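Side-chain contacts in holo-[acyl-carrier-protein] synthase (Neisseria meningitidis FAM18, PDB 5SUV), which belongs to the 4'-phosphopantetheinyl transferase superfamily and binds coenzyme A in pockets of a three-chain assembly: residues T33-L38 with E88-P93; Q25-R30 with K52-K57. All blocks are in the same frame, centred on the assembly; numbering follows the deposited sequence.

Interaction 1: T33-L38 with E88-P93; sequences TPEELL and EFFYGP
A capping box formed by T33 and E36 at the N-terminus of helix 34-39, together with E35 beside it, is what F90 of strand 87-91 packs against. The outer end of the F90 ring does the touching: CZ lies 3.8 Å from OG1 of T33, and CE1 lies 3.7 Å from OE1 of E35. The carboxylate oxygen arrives at the ring edge, close to the ring plane, with the carboxylate turned nearly upright to the ring (83°). Beside it the aliphatic part of E35 adds an apolar patch, its CB 3.9 Å from F90 CZ. With CG of F90 set between the backbone N and the carbonyl carbon (chi1 73°), the ring is carried off the strand toward the helix start.

What F90 meets is a small network of hydrogen bonds that fixes the T33 hydroxyl and the two glutamates. E36 N gives an almost straight bond to T33 OG1 (3.2 Å, 177° at the hydrogen), and T33 N returns one to E36 OE1 (3.0 Å), the two halves of the box. The T33 hydroxyl also donates to the anti lone pair of E35 OE1 at 2.8 Å. A bend at chi2 of E35 folds its carboxylate back to accept that hydrogen bond. E36 is also bound outside the box: OE1 to K57 in a salt bridge, OE2 to the backbone N of I79.

Across the contact itself the forces are those of van der Waals packing, supplemented by the carboxylate at the ring rim, where the partly positive ring hydrogens probably make a weakly favourable neighbour for a negative oxygen. The capping oxygens already have partners, so the phenyl ring can probably pack against this polar helix end without displacing a hydrogen bond.

Interaction 2: Q25-R30 with K52-K57; sequences QAFAGR and KRFAAK. With COA (coenzyme A), chain F.
F27 and F54 carry this contact between helix 25-31 and helix 46-63, and together they account for all the surface it buries. CZ of F27 approaches CD1 of F54 obliquely, at 4.3 Å. The ring centroids stand 6.0 Å apart and the planes are inclined by 57°, a geometry that is neither a stack nor a T-shaped pair, so dispersion and exclusion of water are the likely sources of its stability. Both phenyl groups leave their helices with CG opposite the backbone N (chi1 177° for F27, -171° for F54), a setting that lets each ring reach across the gap while the backbones stay well separated. Helix 13-23 borders the pair: I16, L19 and N20 pack on F27, and R15 on F54, while V11 of strand 3-12 backs F54.

K52, earlier on the same helix as F54, is placed to donate a hydrogen bond from NZ to O3B of coenzyme A, though NZ is doubtfully placed, too close to a phosphate oxygen in the model. F27 comes within about 4 Å of another coenzyme A. The aromatic helix-to-helix contact thus lies between two coenzyme A sites, that of K52 completed partly by K62 and I68 of the second subunit.

How the interactions relate
Helix 34-39 comes between helix 25-31 and helix 46-63 in the chain, and the segments of the two interactions alternate: 25-30, 33-38, 52-57, then 88-93. The centres of the two contacts lie about 11 Å apart, yet the contacts are physically joined. They are joined through E36, bound to K57 and more weakly to R53, which ties the start of helix 34-39 in interaction 1 to helix 46-63 in interaction 2, and L37 also packs on Q25. Helix 46-63 is thus a common support, with an aromatic contact, an ionic tie to the preceding helix and a coenzyme A ligand along its length, while F90 connects this helical region to the two-stranded sheet.

Interaction 1: T33-L38 with E88-P93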
loop_
_atom_site.group_PDB
_atom_site.type_symbol
_atom_site.label_atom_id
_atom_site.label_comp_id
_atom_site.label_asym_id
_atom_site.label_seq_id
_atom_site.Cartn_x
_atom_site.Cartn_y
_atom_site.Cartn_z
ATOM N N THR A 33 9.169 20.755 5.857
ATOM C CA THR A 33 8.557 21.950 6.432
ATOM C C THR A 33 9.576 22.684 7.295
ATOM O O THR A 33 10.554 22.091 7.755
ATOM C CB THR A 33 7.336 21.607 7.293
ATOM O OG1 THR A 33 7.755 20.991 8.520
ATOM C CG2 THR A 33 6.387 20.676 6.577
ATOM N N PRO A 34 9.356 23.979 7.552
ATOM C CA PRO A 34 10.251 24.700 8.470
ATOM C C PRO A 34 10.494 23.961 9.774
ATOM O O PRO A 34 11.612 23.989 10.298
ATOM C CB PRO A 34 9.513 26.026 8.700
ATOM C CG PRO A 34 8.666 26.203 7.501
ATOM C CD PRO A 34 8.257 24.824 7.065
ATOM N N GLU A 35 9.481 23.267 10.299
ATOM C CA GLU A 35 9.644 22.528 11.546
ATOM C C GLU A 35 10.581 21.344 11.354
ATOM O O GLU A 35 11.531 21.152 12.125
ATOM C CB GLU A 35 8.283 22.040 12.052
ATOM C CG GLU A 35 7.285 23.145 12.376
ATOM C CD GLU A 35 6.552 23.686 11.157
ATOM O OE1 GLU A 35 6.692 23.116 10.055
ATOM O OE2 GLU A 35 5.833 24.698 11.303
ATOM N N GLU A 36 10.322 20.534 10.330
ATOM C CA GLU A 36 11.185 19.392 10.064
ATOM C C GLU A 36 12.599 19.842 9.739
ATOM O O GLU A 36 13.569 19.150 10.065
ATOM C CB GLU A 36 10.626 18.572 8.911
ATOM C CG GLU A 36 9.333 17.860 9.215
ATOM C CD GLU A 36 8.681 17.335 7.964
ATOM O OE1 GLU A 36 8.863 17.944 6.891
ATOM O OE2 GLU A 36 7.984 16.321 8.052
ATOM N N LEU A 37 12.732 20.988 9.065
ATOM C CA LEU A 37 14.041 21.443 8.614
ATOM C C LEU A 37 14.940 21.789 9.789
ATOM O O LEU A 37 16.167 21.694 9.680
ATOM C CB LEU A 37 13.877 22.650 7.683
ATOM C CG LEU A 37 15.123 23.142 6.945
ATOM C CD1 LEU A 37 15.711 22.039 6.070
ATOM C CD2 LEU A 37 14.788 24.365 6.105
ATOM N N LEU A 38 14.352 22.186 10.918
ATOM C CA LEU A 38 15.143 22.532 12.091
ATOM C C LEU A 38 15.677 21.297 12.802
ATOM O O LEU A 38 16.772 21.350 13.371
ATOM C CB LEU A 38 14.305 23.376 13.054
ATOM C CG LEU A 38 13.887 24.751 12.527
ATOM C CD1 LEU A 38 12.902 25.412 13.478
ATOM C CD2 LEU A 38 15.103 25.640 12.320
ATOM N N GLU A 88 2.258 10.219 11.978
ATOM C CA GLU A 88 1.038 10.996 11.793
ATOM C C GLU A 88 1.391 12.352 11.186
ATOM O O GLU A 88 2.515 12.843 11.320
ATOM C CB GLU A 88 0.282 11.164 13.119
ATOM C CG GLU A 88 1.105 11.792 14.221
ATOM C CD GLU A 88 0.437 11.706 15.584
ATOM O OE1 GLU A 88 -0.491 10.884 15.751
ATOM O OE2 GLU A 88 0.846 12.460 16.490
ATOM N N PHE A 89 0.408 12.954 10.525
ATOM C CA PHE A 89 0.601 14.229 9.838
ATOM C C PHE A 89 0.314 15.407 10.754
ATOM O O PHE A 89 -0.576 15.340 11.607
ATOM C CB PHE A 89 -0.314 14.331 8.617
ATOM C CG PHE A 89 0.057 13.422 7.492
ATOM C CD1 PHE A 89 1.220 13.632 6.775
ATOM C CD2 PHE A 89 -0.769 12.368 7.138
ATOM C CE1 PHE A 89 1.554 12.798 5.726
ATOM C CE2 PHE A 89 -0.439 11.528 6.083
ATOM C CZ PHE A 89 0.709 11.747 5.377
ATOM N N PHE A 90 1.067 16.489 10.560
ATOM C CA PHE A 90 0.700 17.806 11.065
ATOM C C PHE A 90 0.763 18.773 9.890
ATOM O O PHE A 90 1.399 18.492 8.871
ATOM C CB PHE A 90 1.600 18.240 12.235
ATOM C CG PHE A 90 2.993 18.616 11.835
ATOM C CD1 PHE A 90 3.275 19.900 11.399
ATOM C CD2 PHE A 90 4.032 17.701 11.933
ATOM C CE1 PHE A 90 4.555 20.255 11.043
ATOM C CE2 PHE A 90 5.322 18.060 11.588
ATOM C CZ PHE A 90 5.580 19.331 11.133
ATOM N N TYR A 91 0.032 19.884 9.992
ATOM C CA TYR A 91 -0.243 20.701 8.826
ATOM C C TYR A 91 0.112 22.153 9.079
ATOM O O TYR A 91 -0.060 22.669 10.187
ATOM C CB TYR A 91 -1.718 20.622 8.425
ATOM C CG TYR A 91 -2.196 19.223 8.304
ATOM C CD1 TYR A 91 -1.678 18.403 7.325
ATOM C CD2 TYR A 91 -3.159 18.715 9.155
ATOM C CE1 TYR A 91 -2.099 17.106 7.197
ATOM C CE2 TYR A 91 -3.604 17.401 9.017
ATOM C CZ TYR A 91 -3.061 16.611 8.050
ATOM O OH TYR A 91 -3.488 15.302 7.902
ATOM N N GLY A 92 0.602 22.798 8.026
ATOM C CA GLY A 92 0.710 24.241 8.007
ATOM C C GLY A 92 -0.689 24.819 7.992
ATOM O O GLY A 92 -1.639 24.183 7.537
ATOM N N PRO A 93 -0.848 26.037 8.507
ATOM C CA PRO A 93 -2.207 26.553 8.741
ATOM C C PRO A 93 -3.063 26.613 7.484
ATOM O O PRO A 93 -4.277 26.364 7.547
ATOM C CB PRO A 93 -1.947 27.945 9.354
ATOM C CG PRO A 93 -0.546 28.280 8.990
ATOM C CD PRO A 93 0.201 26.986 8.899
#

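Interaction 2: Q25-R30 with K52-K57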
loop_
_atom_site.group_PDB
_atom_site.type_symbol
_atom_site.label_atom_id
_atom_site.label_comp_id
_atom_site.label_asym_id
_atom_site.label_seq_id
_atom_site.Cartn_x
_atom_site.Cartn_y
_atom_site.Cartn_z
ATOM N N GLN A 25 21.821 20.851 -0.201
ATOM C CA GLN A 25 20.846 21.015 0.870
ATOM C C GLN A 25 19.560 21.684 0.399
ATOM O O GLN A 25 18.578 21.689 1.148
ATOM C CB GLN A 25 21.467 21.813 2.022
ATOM C CG GLN A 25 20.655 21.780 3.315
ATOM C CD GLN A 25 19.651 22.912 3.408
ATOM O OE1 GLN A 25 19.985 24.076 3.171
ATOM N NE2 GLN A 25 18.407 22.578 3.749
ATOM N N ALA A 26 19.532 22.229 -0.820
ATOM C CA ALA A 26 18.315 22.861 -1.326
ATOM C C ALA A 26 17.193 21.852 -1.543
ATOM O O ALA A 26 16.011 22.224 -1.539
ATOM C CB ALA A 26 18.612 23.593 -2.632
ATOM N N PHE A 27 17.528 20.581 -1.761
ATOM C CA PHE A 27 16.482 19.573 -1.861
ATOM C C PHE A 27 15.731 19.458 -0.542
ATOM O O PHE A 27 14.509 19.627 -0.492
ATOM C CB PHE A 27 17.074 18.227 -2.277
ATOM C CG PHE A 27 16.067 17.118 -2.330
ATOM C CD1 PHE A 27 15.004 17.167 -3.212
ATOM C CD2 PHE A 27 16.189 16.020 -1.501
ATOM C CE1 PHE A 27 14.080 16.147 -3.260
ATOM C CE2 PHE A 27 15.269 14.995 -1.548
ATOM C CZ PHE A 27 14.218 15.054 -2.426
ATOM N N ALA A 28 16.452 19.195 0.549
ATOM C CA ALA A 28 15.799 19.109 1.850
ATOM C C ALA A 28 15.051 20.397 2.170
ATOM O O ALA A 28 13.975 20.368 2.778
ATOM C CB ALA A 28 16.824 18.805 2.936
ATOM N N GLY A 29 15.607 21.540 1.765
ATOM C CA GLY A 29 14.933 22.803 1.996
ATOM C C GLY A 29 13.656 22.948 1.203
ATOM O O GLY A 29 12.784 23.737 1.582
ATOM N N ARG A 30 13.521 22.193 0.117
ATOM C CA ARG A 30 12.327 22.258 -0.700
ATOM C C ARG A 30 11.250 21.297 -0.208
ATOM O O ARG A 30 10.056 21.606 -0.327
ATOM C CB ARG A 30 12.704 21.976 -2.162
ATOM C CG ARG A 30 11.580 22.165 -3.172
ATOM C CD ARG A 30 12.094 22.184 -4.613
ATOM N NE ARG A 30 12.884 23.384 -4.904
ATOM C CZ ARG A 30 14.211 23.423 -5.038
ATOM N NH1 ARG A 30 14.945 22.321 -4.919
ATOM N NH2 ARG A 30 14.813 24.578 -5.299
ATOM N N LYS A 52 11.522 9.059 3.698
ATOM C CA LYS A 52 10.225 8.816 4.328
ATOM C C LYS A 52 9.327 10.042 4.224
ATOM O O LYS A 52 8.131 9.925 3.921
ATOM C CB LYS A 52 10.414 8.431 5.797
ATOM C CG LYS A 52 10.932 6.998 5.993
ATOM C CD LYS A 52 10.984 6.589 7.453
ATOM C CE LYS A 52 11.493 5.153 7.597
ATOM N NZ LYS A 52 11.704 4.763 9.016
ATOM N N ARG A 53 9.884 11.225 4.470
ATOM C CA ARG A 53 9.090 12.444 4.349
ATOM C C ARG A 53 8.630 12.649 2.913
ATOM O O ARG A 53 7.461 12.957 2.665
ATOM C CB ARG A 53 9.893 13.655 4.844
ATOM C CG ARG A 53 10.349 13.591 6.294
ATOM C CD ARG A 53 9.244 13.149 7.220
ATOM N NE ARG A 53 9.507 13.462 8.629
ATOM C CZ ARG A 53 10.297 12.755 9.431
ATOM N NH1 ARG A 53 10.939 11.686 8.979
ATOM N NH2 ARG A 53 10.447 13.116 10.692
ATOM N N PHE A 54 9.528 12.452 1.949
ATOM C CA PHE A 54 9.168 12.616 0.547
ATOM C C PHE A 54 8.047 11.657 0.163
ATOM O O PHE A 54 7.055 12.063 -0.452
ATOM C CB PHE A 54 10.409 12.409 -0.325
ATOM C CG PHE A 54 10.220 12.759 -1.766
ATOM C CD1 PHE A 54 9.994 14.061 -2.154
ATOM C CD2 PHE A 54 10.276 11.777 -2.742
ATOM C CE1 PHE A 54 9.809 14.386 -3.484
ATOM C CE2 PHE A 54 10.094 12.097 -4.074
ATOM C CZ PHE A 54 9.877 13.409 -4.446
ATOM N N ALA A 55 8.170 10.380 0.539
ATOM C CA ALA A 55 7.120 9.426 0.186
ATOM C C ALA A 55 5.805 9.776 0.874
ATOM O O ALA A 55 4.737 9.702 0.262
ATOM C CB ALA A 55 7.525 8.000 0.555
ATOM N N ALA A 56 5.868 10.139 2.156
ATOM C CA ALA A 56 4.649 10.426 2.905
ATOM C C ALA A 56 3.949 11.662 2.354
ATOM O O ALA A 56 2.722 11.694 2.246
ATOM C CB ALA A 56 4.987 10.618 4.384
ATOM N N LYS A 57 4.713 12.691 2.006
ATOM C CA LYS A 57 4.092 13.887 1.447
ATOM C C LYS A 57 3.500 13.604 0.073
ATOM O O LYS A 57 2.402 14.065 -0.252
ATOM C CB LYS A 57 5.117 15.008 1.378
ATOM C CG LYS A 57 5.689 15.366 2.735
ATOM C CD LYS A 57 6.929 16.226 2.597
ATOM C CE LYS A 57 7.642 16.423 3.941
ATOM N NZ LYS A 57 7.353 17.771 4.536
HETATM N N1A COA F . 2.437 2.014 15.011
HETATM C C2A COA F . 2.438 2.220 13.688
HETATM N N3A COA F . 3.476 2.421 12.923
HETATM C C4A COA F . 4.722 2.424 13.590
HETATM C C5A COA F . 4.885 2.241 14.995
HETATM C C6A COA F . 3.681 2.034 15.653
HETATM N N6A COA F . 3.698 1.843 16.949
HETATM N N7A COA F . 6.095 2.272 15.353
HETATM C C8A COA F . 6.730 2.498 14.234
HETATM N N9A COA F . 5.947 2.590 13.142
HETATM C C1B COA F . 6.351 2.844 11.811
HETATM C C2B COA F . 7.191 4.217 11.724
HETATM O O2B COA F . 6.774 5.047 10.705
HETATM C C3B COA F . 8.556 3.625 11.383
HETATM O O3B COA F . 9.304 4.402 10.593
HETATM P P3B COA F . 9.570 6.050 11.228
HETATM O O7A COA F . 10.754 6.233 10.501
HETATM O O8A COA F . 8.376 6.773 10.755
HETATM O O9A COA F . 9.624 5.752 12.664
HETATM C C4B COA F . 8.072 2.383 10.602
HETATM O O4B COA F . 7.145 1.820 11.450
HETATM C C5B COA F . 9.173 1.417 10.326
HETATM O O5B COA F . 8.623 0.433 9.446
HETATM P P1A COA F . 9.432 -0.923 9.419
HETATM O O1A COA F . 10.845 -0.706 9.028
HETATM O O2A COA F . 8.547 -1.968 8.842
HETATM O O3A COA F . 9.615 -1.200 11.015
HETATM P P2A COA F . 10.400 -2.464 11.389
HETATM O O4A COA F . 10.023 -3.601 10.615
HETATM O O5A COA F . 11.865 -2.233 11.694
HETATM O O6A COA F . 9.735 -2.746 12.868
HETATM C CBP COA F . 7.693 -2.927 13.997
HETATM C CCP COA F . 8.395 -2.984 12.684
HETATM C CDP COA F . 7.496 -1.528 14.290
HETATM C CEP COA F . 6.332 -3.560 13.886
HETATM C CAP COA F . 8.468 -3.626 15.157
HETATM O OAP COA F . 7.737 -3.627 16.323
HETATM C C9P COA F . 8.796 -5.111 14.905
HETATM O O9P COA F . 7.923 -5.942 15.103
HETATM N N8P COA F . 10.119 -5.478 14.513
HETATM C C7P COA F . 10.520 -6.904 14.246
HETATM C C6P COA F . 9.769 -7.902 15.105
HETATM C C5P COA F . 10.684 -9.035 15.540
HETATM O O5P COA F . 10.672 -9.436 16.656
HETATM N N4P COA F . 11.532 -9.633 14.613
HETATM C C3P COA F . 12.415 -10.717 15.041
HETATM C C2P COA F . 11.771 -12.071 14.892
HETATM S S1P COA F . 11.242 -12.767 16.513
#